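Local coordinates for protein probable oxidoreductase (Mycobacterium abscessus, PDB 4EYE) that is probably an NAD(P)H-linked oxidoreductase of the quinone reductase branch of the medium-chain dehydrogenases, its physiological substrate not established, at residues 80-90 with 103-114; 226-234 with 246-256. All blocks are in the same frame, centred on the assembly; numbering follows the deposited sequence.

Interaction 1. Residues 80-90 with 103-114; sequences FVPGIETAGVV and DRVMAFNFIGGY
Gly83 provides the hollow and Tyr114 the bump: the phenol ring lies against the Pro82-Gly83 peptide, with Gly83 N over the ring centre and Gly83 CA 3.6 Å from Tyr114 CE1. Gly83 also backs onto Gly113, their CA atoms 3.9 Å apart. The Pro82 and Tyr114 side chains cross at about a right angle, Pro82 CB 3.8 Å from Tyr114 CE2. Beyond this loop the chains become the antiparallel hairpin of strands 85-92 and 104-108 in the GroES-like domain. Thr86 straddles two neighbours here. Its OG1, set between backbone N and carbonyl carbon (chi1 56°), presses to 3.2 Å from Ala107 CB, while CG2 drops into the dip over Gly113, 3.4 Å from Gly113 O. At the far end Val90 CG2 pokes between both methyls of Val105, 3.6 Å from CG1 and from CG2. Met106, Ala87 and Glu85 occupy the other face, covered by helix 134-140, and Glu85 pairs with Lys337. Paired backbone bonds join Thr86 to Ala107 and Gly88 to Val105; in the loops Tyr114 N reaches Pro82 O (2.9 Å). The chemistry is thus mostly main-chain polar bonding, with glycines 83, 112 and 113 bringing the loops close and small Ala87, Gly88 and Ala107 in the strands.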
loop_
_atom_site.group_PDB
_atom_site.type_symbol
_atom_site.label_atom_id
_atom_site.label_comp_id
_atom_site.label_asym_id
_atom_site.label_seq_id
_atom_site.Cartn_x
_atom_site.Cartn_y
_atom_site.Cartn_z
ATOM N N PHE A 80 -11.240 19.102 2.171
ATOM C CA PHE A 80 -11.426 17.711 2.616
ATOM C C PHE A 80 -10.172 17.198 3.341
ATOM O O PHE A 80 -9.026 17.647 3.064
ATOM C CB PHE A 80 -11.775 16.758 1.440
ATOM C CG PHE A 80 -10.607 16.476 0.513
ATOM C CD1 PHE A 80 -9.734 15.428 0.752
ATOM C CD2 PHE A 80 -10.394 17.248 -0.610
ATOM C CE1 PHE A 80 -8.680 15.158 -0.107
ATOM C CE2 PHE A 80 -9.317 16.993 -1.473
ATOM C CZ PHE A 80 -8.436 15.967 -1.185
ATOM N N VAL A 81 -10.384 16.276 4.270
ATOM C CA VAL A 81 -9.256 15.629 4.997
ATOM C C VAL A 81 -8.816 14.430 4.193
ATOM O O VAL A 81 -9.590 13.477 4.050
ATOM C CB VAL A 81 -9.661 15.207 6.447
ATOM C CG1 VAL A 81 -8.529 14.423 7.165
ATOM C CG2 VAL A 81 -9.990 16.459 7.243
ATOM N N PRO A 82 -7.595 14.452 3.631
ATOM C CA PRO A 82 -7.110 13.257 2.948
ATOM C C PRO A 82 -6.783 12.117 3.893
ATOM O O PRO A 82 -6.735 12.303 5.106
ATOM C CB PRO A 82 -5.813 13.732 2.267
ATOM C CG PRO A 82 -5.775 15.216 2.467
ATOM C CD PRO A 82 -6.569 15.502 3.676
ATOM N N GLY A 83 -6.607 10.939 3.309
ATOM C CA GLY A 83 -6.042 9.793 4.046
ATOM C C GLY A 83 -6.980 8.622 4.043
ATOM O O GLY A 83 -8.124 8.704 4.590
ATOM N N ILE A 84 -6.530 7.551 3.416
ATOM C CA ILE A 84 -7.335 6.373 3.247
ATOM C C ILE A 84 -7.121 5.354 4.352
ATOM O O ILE A 84 -8.019 4.587 4.629
ATOM C CB ILE A 84 -7.050 5.699 1.904
ATOM C CG1 ILE A 84 -7.551 6.577 0.739
ATOM C CG2 ILE A 84 -7.588 4.271 1.932
ATOM C CD1 ILE A 84 -7.315 5.928 -0.651
ATOM N N GLU A 85 -5.954 5.321 4.943
ATOM C CA GLU A 85 -5.517 4.210 5.798
ATOM C C GLU A 85 -5.248 4.723 7.193
ATOM O O GLU A 85 -4.455 5.651 7.328
ATOM C CB GLU A 85 -4.137 3.715 5.336
ATOM C CG GLU A 85 -4.008 3.135 4.003
ATOM C CD GLU A 85 -2.548 2.896 3.677
ATOM O OE1 GLU A 85 -1.798 3.931 3.557
ATOM O OE2 GLU A 85 -2.181 1.713 3.537
ATOM N N THR A 86 -5.841 4.088 8.201
ATOM C CA THR A 86 -5.572 4.406 9.638
ATOM C C THR A 86 -5.449 3.162 10.482
ATOM O O THR A 86 -6.000 2.084 10.140
ATOM C CB THR A 86 -6.660 5.313 10.267
ATOM O OG1 THR A 86 -7.967 4.733 10.134
ATOM C CG2 THR A 86 -6.652 6.744 9.594
ATOM N N ALA A 87 -4.741 3.304 11.602
ATOM C CA ALA A 87 -4.703 2.315 12.617
ATOM C C ALA A 87 -4.718 3.030 13.969
ATOM O O ALA A 87 -4.121 4.108 14.136
ATOM C CB ALA A 87 -3.468 1.417 12.470
ATOM N N GLY A 88 -5.432 2.445 14.925
ATOM C CA GLY A 88 -5.523 3.024 16.256
ATOM C C GLY A 88 -6.409 2.190 17.183
ATOM O O GLY A 88 -6.345 0.963 17.134
ATOM N N VAL A 89 -7.236 2.869 17.984
ATOM C CA VAL A 89 -7.995 2.214 19.041
ATOM C C VAL A 89 -9.428 2.624 18.867
ATOM O O VAL A 89 -9.751 3.804 18.686
ATOM C CB VAL A 89 -7.456 2.603 20.468
ATOM C CG1 VAL A 89 -8.286 2.004 21.589
ATOM C CG2 VAL A 89 -6.031 2.123 20.643
ATOM N N VAL A 90 -10.303 1.651 18.889
ATOM C CA VAL A 90 -11.717 1.943 18.771
ATOM C C VAL A 90 -12.191 2.757 19.968
ATOM O O VAL A 90 -11.938 2.364 21.099
ATOM C CB VAL A 90 -12.532 0.662 18.722
ATOM C CG1 VAL A 90 -14.027 0.963 18.880
ATOM C CG2 VAL A 90 -12.228 -0.140 17.418
ATOM N N ASP A 103 -10.460 -1.923 21.272
ATOM C CA ASP A 103 -9.886 -2.816 20.310
ATOM C C ASP A 103 -8.847 -2.039 19.463
ATOM O O ASP A 103 -9.092 -0.872 19.052
ATOM C CB ASP A 103 -10.926 -3.401 19.370
ATOM C CG ASP A 103 -11.829 -4.481 20.029
ATOM O OD1 ASP A 103 -11.588 -4.955 21.139
ATOM O OD2 ASP A 103 -12.813 -4.834 19.378
ATOM N N ARG A 104 -7.733 -2.701 19.212
ATOM C CA ARG A 104 -6.730 -2.201 18.282
ATOM C C ARG A 104 -7.144 -2.629 16.850
ATOM O O ARG A 104 -7.233 -3.837 16.537
ATOM C CB ARG A 104 -5.392 -2.813 18.592
ATOM C CG ARG A 104 -4.789 -2.342 19.902
ATOM C CD ARG A 104 -3.423 -2.995 20.039
ATOM N NE ARG A 104 -2.503 -2.380 19.107
ATOM C CZ ARG A 104 -1.492 -2.970 18.456
ATOM N NH1 ARG A 104 -1.263 -4.286 18.506
ATOM N NH2 ARG A 104 -0.751 -2.211 17.641
ATOM N N VAL A 105 -7.398 -1.658 15.996
ATOM C CA VAL A 105 -7.965 -1.922 14.670
ATOM C C VAL A 105 -7.209 -1.138 13.577
ATOM O O VAL A 105 -6.546 -0.112 13.838
ATOM C CB VAL A 105 -9.457 -1.549 14.611
ATOM C CG1 VAL A 105 -10.335 -2.493 15.477
ATOM C CG2 VAL A 105 -9.649 -0.045 14.952
ATOM N N MET A 106 -7.320 -1.682 12.364
ATOM C CA MET A 106 -6.983 -1.036 11.121
ATOM C C MET A 106 -8.295 -0.606 10.454
ATOM O O MET A 106 -9.314 -1.290 10.600
ATOM C CB MET A 106 -6.245 -2.009 10.225
ATOM C CG MET A 106 -4.877 -2.378 10.777
ATOM S SD MET A 106 -4.327 -4.040 10.359
ATOM C CE MET A 106 -4.308 -3.991 8.584
ATOM N N ALA A 107 -8.272 0.525 9.747
ATOM C CA ALA A 107 -9.468 1.101 9.170
ATOM C C ALA A 107 -9.132 1.649 7.767
ATOM O O ALA A 107 -8.010 2.153 7.503
ATOM C CB ALA A 107 -9.995 2.228 10.049
ATOM N N PHE A 108 -10.087 1.559 6.862
ATOM C CA PHE A 108 -9.943 2.259 5.604
ATOM C C PHE A 108 -11.186 3.008 5.240
ATOM O O PHE A 108 -12.273 2.535 5.514
ATOM C CB PHE A 108 -9.487 1.322 4.522
ATOM C CG PHE A 108 -10.375 0.137 4.297
ATOM C CD1 PHE A 108 -11.301 0.169 3.262
ATOM C CD2 PHE A 108 -10.233 -1.043 5.030
ATOM C CE1 PHE A 108 -12.130 -0.921 3.006
ATOM C CE2 PHE A 108 -11.068 -2.165 4.750
ATOM C CZ PHE A 108 -12.001 -2.097 3.739
ATOM N N ASN A 109 -10.992 4.173 4.610
ATOM C CA ASN A 109 -12.094 4.943 4.013
ATOM C C ASN A 109 -11.560 5.795 2.833
ATOM O O ASN A 109 -10.350 5.809 2.588
ATOM C CB ASN A 109 -12.737 5.823 5.073
ATOM C CG ASN A 109 -14.211 6.108 4.804
ATOM O OD1 ASN A 109 -14.797 5.663 3.839
ATOM N ND2 ASN A 109 -14.809 6.874 5.678
ATOM N N PHE A 110 -12.432 6.472 2.082
ATOM C CA PHE A 110 -11.950 7.273 0.949
ATOM C C PHE A 110 -11.279 8.558 1.408
ATOM O O PHE A 110 -10.342 9.029 0.736
ATOM C CB PHE A 110 -12.986 7.477 -0.188
ATOM C CG PHE A 110 -14.367 7.788 0.271
ATOM C CD1 PHE A 110 -14.779 9.124 0.414
ATOM C CD2 PHE A 110 -15.277 6.769 0.545
ATOM C CE1 PHE A 110 -16.065 9.441 0.853
ATOM C CE2 PHE A 110 -16.574 7.075 0.987
ATOM C CZ PHE A 110 -16.968 8.412 1.136
ATOM N N ILE A 111 -11.688 9.070 2.571
ATOM C CA ILE A 111 -11.157 10.309 3.151
ATOM C C ILE A 111 -11.078 10.180 4.674
ATOM O O ILE A 111 -11.542 9.200 5.236
ATOM C CB ILE A 111 -12.070 11.547 2.859
ATOM C CG1 ILE A 111 -13.539 11.230 3.177
ATOM C CG2 ILE A 111 -11.920 12.029 1.432
ATOM C CD1 ILE A 111 -14.536 12.361 2.916
ATOM N N GLY A 112 -10.484 11.171 5.310
ATOM C CA GLY A 112 -10.584 11.395 6.753
ATOM C C GLY A 112 -9.418 10.876 7.586
ATOM O O GLY A 112 -9.360 11.130 8.814
ATOM N N GLY A 113 -8.453 10.232 6.937
ATOM C CA GLY A 113 -7.357 9.578 7.660
ATOM C C GLY A 113 -6.408 10.486 8.403
ATOM O O GLY A 113 -5.879 10.090 9.461
ATOM N N TYR A 114 -6.157 11.693 7.839
ATOM C CA TYR A 114 -5.145 12.585 8.403
ATOM C C TYR A 114 -5.743 13.415 9.537
ATOM O O TYR A 114 -5.906 14.636 9.413
ATOM C CB TYR A 114 -4.483 13.483 7.350
ATOM C CG TYR A 114 -3.710 12.844 6.206
ATOM C CD1 TYR A 114 -3.452 11.505 6.141
ATOM C CD2 TYR A 114 -3.209 13.659 5.183
ATOM C CE1 TYR A 114 -2.748 10.940 5.074
ATOM C CE2 TYR A 114 -2.523 13.130 4.108
ATOM C CZ TYR A 114 -2.265 11.756 4.068
ATOM O OH TYR A 114 -1.587 11.259 3.003
HETATM O O HOH W 1 -9.881 7.399 6.230
HETATM O O HOH W 2 -9.123 5.151 7.715
#

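Interaction 2. Residues 226-234 with 246-256; sequences AGVDMVVDP and TLASEGRLLVV
Met230 and Arg252 sit side by side on neighbouring parallel strands of the Rossmann-type nucleotide-binding fold, where 228-233 and 251-255 are joined through helix 240-245 as a beta-alpha-beta crossover. Met230 runs extended to SD and then bends, which brings CE over one face of the Arg252 guanidinium, 3.6 Å from Arg252 CZ. Its SD also touches Leu254 CD1 at 4.1 Å. On the opposite face of the sheet Val231 packs CG1 against Leu253 CD1, while its CG2 meets Leu247 CD2 (3.7 Å) at about a right angle. Backbone bonds stitch the strands in regular parallel register, Val231 N to Arg252 O and Leu254 N to Val231 O among them. Further out, helix 240-245 covers Leu253 through Phe240, Ala243 and Val244, and helix 143-154 covers Val232 through Met147 and Tyr151. Glu161 and the carbonyl of Gly155 hold Arg252 NH2, fixing the guanidinium beneath the methionine. At the corner of the first strand, Asp229 O is gripped twice, from opposite faces of its plane: Arg252 N comes to 2.9 Å, and Arg252 NH1 arrives at 3.1 Å from Asp229 O, 67° out of the carbonyl plane.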
loop_
_atom_site.group_PDB
_atom_site.type_symbol
_atom_site.label_atom_id
_atom_site.label_comp_id
_atom_site.label_asym_id
_atom_site.label_seq_id
_atom_site.Cartn_x
_atom_site.Cartn_y
_atom_site.Cartn_z
ATOM N N ALA A 226 16.345 -18.044 -18.396
ATOM C CA ALA A 226 14.959 -18.583 -18.456
ATOM C C ALA A 226 13.906 -17.495 -18.314
ATOM O O ALA A 226 12.745 -17.667 -18.724
ATOM C CB ALA A 226 14.756 -19.612 -17.365
ATOM N N GLY A 227 14.297 -16.369 -17.722
ATOM C CA GLY A 227 13.344 -15.295 -17.475
ATOM C C GLY A 227 12.622 -15.453 -16.145
ATOM O O GLY A 227 12.773 -16.457 -15.442
ATOM N N VAL A 228 11.830 -14.456 -15.776
ATOM C CA VAL A 228 11.106 -14.564 -14.510
ATOM C C VAL A 228 9.723 -15.109 -14.740
ATOM O O VAL A 228 9.163 -14.956 -15.816
ATOM C CB VAL A 228 11.031 -13.227 -13.768
ATOM C CG1 VAL A 228 12.450 -12.760 -13.477
ATOM C CG2 VAL A 228 10.254 -12.198 -14.585
ATOM N N ASP A 229 9.149 -15.694 -13.703
ATOM C CA ASP A 229 7.799 -16.244 -13.799
ATOM C C ASP A 229 6.728 -15.199 -13.689
ATOM O O ASP A 229 5.651 -15.352 -14.261
ATOM C CB ASP A 229 7.609 -17.258 -12.712
ATOM C CG ASP A 229 8.599 -18.386 -12.834
ATOM O OD1 ASP A 229 8.560 -19.061 -13.882
ATOM O OD2 ASP A 229 9.369 -18.598 -11.892
ATOM N N MET A 230 7.044 -14.142 -12.953
ATOM C CA MET A 230 6.116 -13.077 -12.667
ATOM C C MET A 230 6.824 -11.757 -12.526
ATOM O O MET A 230 7.918 -11.672 -11.975
ATOM C CB MET A 230 5.359 -13.381 -11.357
ATOM C CG MET A 230 4.295 -12.336 -10.994
ATOM S SD MET A 230 3.432 -12.819 -9.473
ATOM C CE MET A 230 2.637 -14.331 -10.030
ATOM N N VAL A 231 6.175 -10.711 -13.010
ATOM C CA VAL A 231 6.664 -9.370 -12.847
ATOM C C VAL A 231 5.590 -8.596 -12.097
ATOM O O VAL A 231 4.402 -8.692 -12.435
ATOM C CB VAL A 231 6.976 -8.698 -14.215
ATOM C CG1 VAL A 231 7.169 -7.202 -14.035
ATOM C CG2 VAL A 231 8.166 -9.350 -14.912
ATOM N N VAL A 232 5.993 -7.823 -11.089
ATOM C CA VAL A 232 5.117 -6.847 -10.437
ATOM C C VAL A 232 5.514 -5.456 -10.875
ATOM O O VAL A 232 6.662 -5.015 -10.685
ATOM C CB VAL A 232 5.148 -6.976 -8.903
ATOM C CG1 VAL A 232 4.329 -5.840 -8.237
ATOM C CG2 VAL A 232 4.607 -8.355 -8.492
ATOM N N ASP A 233 4.575 -4.768 -11.495
ATOM C CA ASP A 233 4.845 -3.451 -12.065
ATOM C C ASP A 233 3.907 -2.384 -11.521
ATOM O O ASP A 233 2.767 -2.291 -11.977
ATOM C CB ASP A 233 4.707 -3.509 -13.589
ATOM C CG ASP A 233 5.019 -2.170 -14.239
ATOM O OD1 ASP A 233 5.584 -1.274 -13.555
ATOM O OD2 ASP A 233 4.680 -2.013 -15.430
ATOM N N PRO A 234 4.363 -1.606 -10.514
ATOM C CA PRO A 234 3.575 -0.503 -9.977
ATOM C C PRO A 234 3.948 0.842 -10.611
ATOM O O PRO A 234 3.438 1.873 -10.184
ATOM C CB PRO A 234 3.959 -0.505 -8.492
ATOM C CG PRO A 234 5.330 -1.063 -8.440
ATOM C CD PRO A 234 5.629 -1.730 -9.775
ATOM N N THR A 246 11.579 -9.606 -19.890
ATOM C CA THR A 246 12.199 -10.446 -18.860
ATOM C C THR A 246 11.392 -11.734 -18.593
ATOM O O THR A 246 11.822 -12.581 -17.821
ATOM C CB THR A 246 12.396 -9.655 -17.532
ATOM O OG1 THR A 246 11.128 -9.405 -16.931
ATOM C CG2 THR A 246 13.135 -8.310 -17.778
ATOM N N LEU A 247 10.228 -11.876 -19.214
ATOM C CA LEU A 247 9.285 -12.933 -18.804
ATOM C C LEU A 247 9.635 -14.294 -19.372
ATOM O O LEU A 247 10.025 -14.407 -20.539
ATOM C CB LEU A 247 7.870 -12.585 -19.230
ATOM C CG LEU A 247 7.167 -11.542 -18.384
ATOM C CD1 LEU A 247 5.912 -11.101 -19.139
ATOM C CD2 LEU A 247 6.841 -12.098 -17.001
ATOM N N ALA A 248 9.494 -15.322 -18.540
ATOM C CA ALA A 248 9.615 -16.702 -18.997
ATOM C C ALA A 248 8.425 -17.033 -19.856
ATOM O O ALA A 248 7.426 -16.279 -19.904
ATOM C CB ALA A 248 9.667 -17.653 -17.816
ATOM N N SER A 249 8.514 -18.193 -20.499
ATOM C CA SER A 249 7.349 -18.800 -21.112
ATOM C C SER A 249 6.243 -18.951 -20.082
ATOM O O SER A 249 6.482 -19.413 -18.991
ATOM C CB SER A 249 7.692 -20.181 -21.701
ATOM O OG SER A 249 6.493 -20.866 -22.043
ATOM N N GLU A 250 5.031 -18.568 -20.464
ATOM C CA GLU A 250 3.871 -18.613 -19.611
ATOM C C GLU A 250 4.025 -17.725 -18.361
ATOM O O GLU A 250 3.279 -17.883 -17.411
ATOM C CB GLU A 250 3.498 -20.041 -19.233
ATOM C CG GLU A 250 3.245 -20.963 -20.424
ATOM C CD GLU A 250 2.881 -22.364 -19.959
ATOM O OE1 GLU A 250 3.782 -23.153 -19.671
ATOM O OE2 GLU A 250 1.696 -22.693 -19.879
ATOM N N GLY A 251 4.950 -16.774 -18.390
ATOM C CA GLY A 251 5.092 -15.830 -17.290
ATOM C C GLY A 251 3.952 -14.822 -17.247
ATOM O O GLY A 251 3.164 -14.708 -18.185
ATOM N N ARG A 252 3.836 -14.092 -16.143
ATOM C CA ARG A 252 2.788 -13.135 -16.062
ATOM C C ARG A 252 3.217 -11.839 -15.433
ATOM O O ARG A 252 4.063 -11.796 -14.545
ATOM C CB ARG A 252 1.548 -13.733 -15.419
ATOM C CG ARG A 252 1.793 -14.441 -14.120
ATOM C CD ARG A 252 1.943 -15.933 -14.252
ATOM N NE ARG A 252 1.729 -16.554 -12.955
ATOM C CZ ARG A 252 2.620 -17.218 -12.236
ATOM N NH1 ARG A 252 3.862 -17.368 -12.641
ATOM N NH2 ARG A 252 2.265 -17.728 -11.075
ATOM N N LEU A 253 2.670 -10.768 -15.967
ATOM C CA LEU A 253 3.023 -9.449 -15.530
ATOM C C LEU A 253 1.798 -8.834 -14.883
ATOM O O LEU A 253 0.764 -8.720 -15.529
ATOM C CB LEU A 253 3.481 -8.621 -16.735
ATOM C CG LEU A 253 3.995 -7.236 -16.331
ATOM C CD1 LEU A 253 5.114 -6.878 -17.292
ATOM C CD2 LEU A 253 2.895 -6.204 -16.300
ATOM N N LEU A 254 1.911 -8.484 -13.612
ATOM C CA LEU A 254 0.842 -7.819 -12.892
ATOM C C LEU A 254 1.041 -6.325 -12.923
ATOM O O LEU A 254 2.083 -5.799 -12.520
ATOM C CB LEU A 254 0.760 -8.285 -11.445
ATOM C CG LEU A 254 0.843 -9.807 -11.183
ATOM C CD1 LEU A 254 0.268 -10.168 -9.807
ATOM C CD2 LEU A 254 0.250 -10.699 -12.261
ATOM N N VAL A 255 0.032 -5.635 -13.409
ATOM C CA VAL A 255 0.039 -4.187 -13.387
ATOM C C VAL A 255 -0.794 -3.758 -12.219
ATOM O O VAL A 255 -1.979 -4.037 -12.193
ATOM C CB VAL A 255 -0.515 -3.598 -14.700
ATOM C CG1 VAL A 255 -0.653 -2.074 -14.565
ATOM C CG2 VAL A 255 0.431 -3.978 -15.853
ATOM N N VAL A 256 -0.160 -3.096 -11.257
ATOM C CA VAL A 256 -0.790 -2.789 -9.993
ATOM C C VAL A 256 -0.938 -1.286 -9.787
ATOM O O VAL A 256 0.063 -0.573 -9.838
ATOM C CB VAL A 256 0.038 -3.375 -8.851
ATOM C CG1 VAL A 256 -0.641 -3.091 -7.527
ATOM C CG2 VAL A 256 0.234 -4.869 -9.098
HETATM O O HOH W 3 10.872 -19.451 -20.245
#

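How the interactions relate
Interaction 1 comes first along the chain and closes before interaction 2 opens. Their centres lie 33 Å apart, on opposite sides of the chain's centre, and their nearest atoms are about 12 Å apart, so neither touches the other. The hairpin of interaction 1 belongs to the mixed sheet of the GroES-like part, whereas 226-234 and 246-256 contribute the neighbouring strands 228-233 and 251-255 to the six-stranded parallel sheet. Helices 134-140 and 143-154, consecutive in the chain, cover one contact each, the first interaction 1 and the second interaction 2. The pair therefore samples the two halves of a medium-chain dehydrogenase, in which relatives bind substrate between the catalytic half and the nucleotide-binding half.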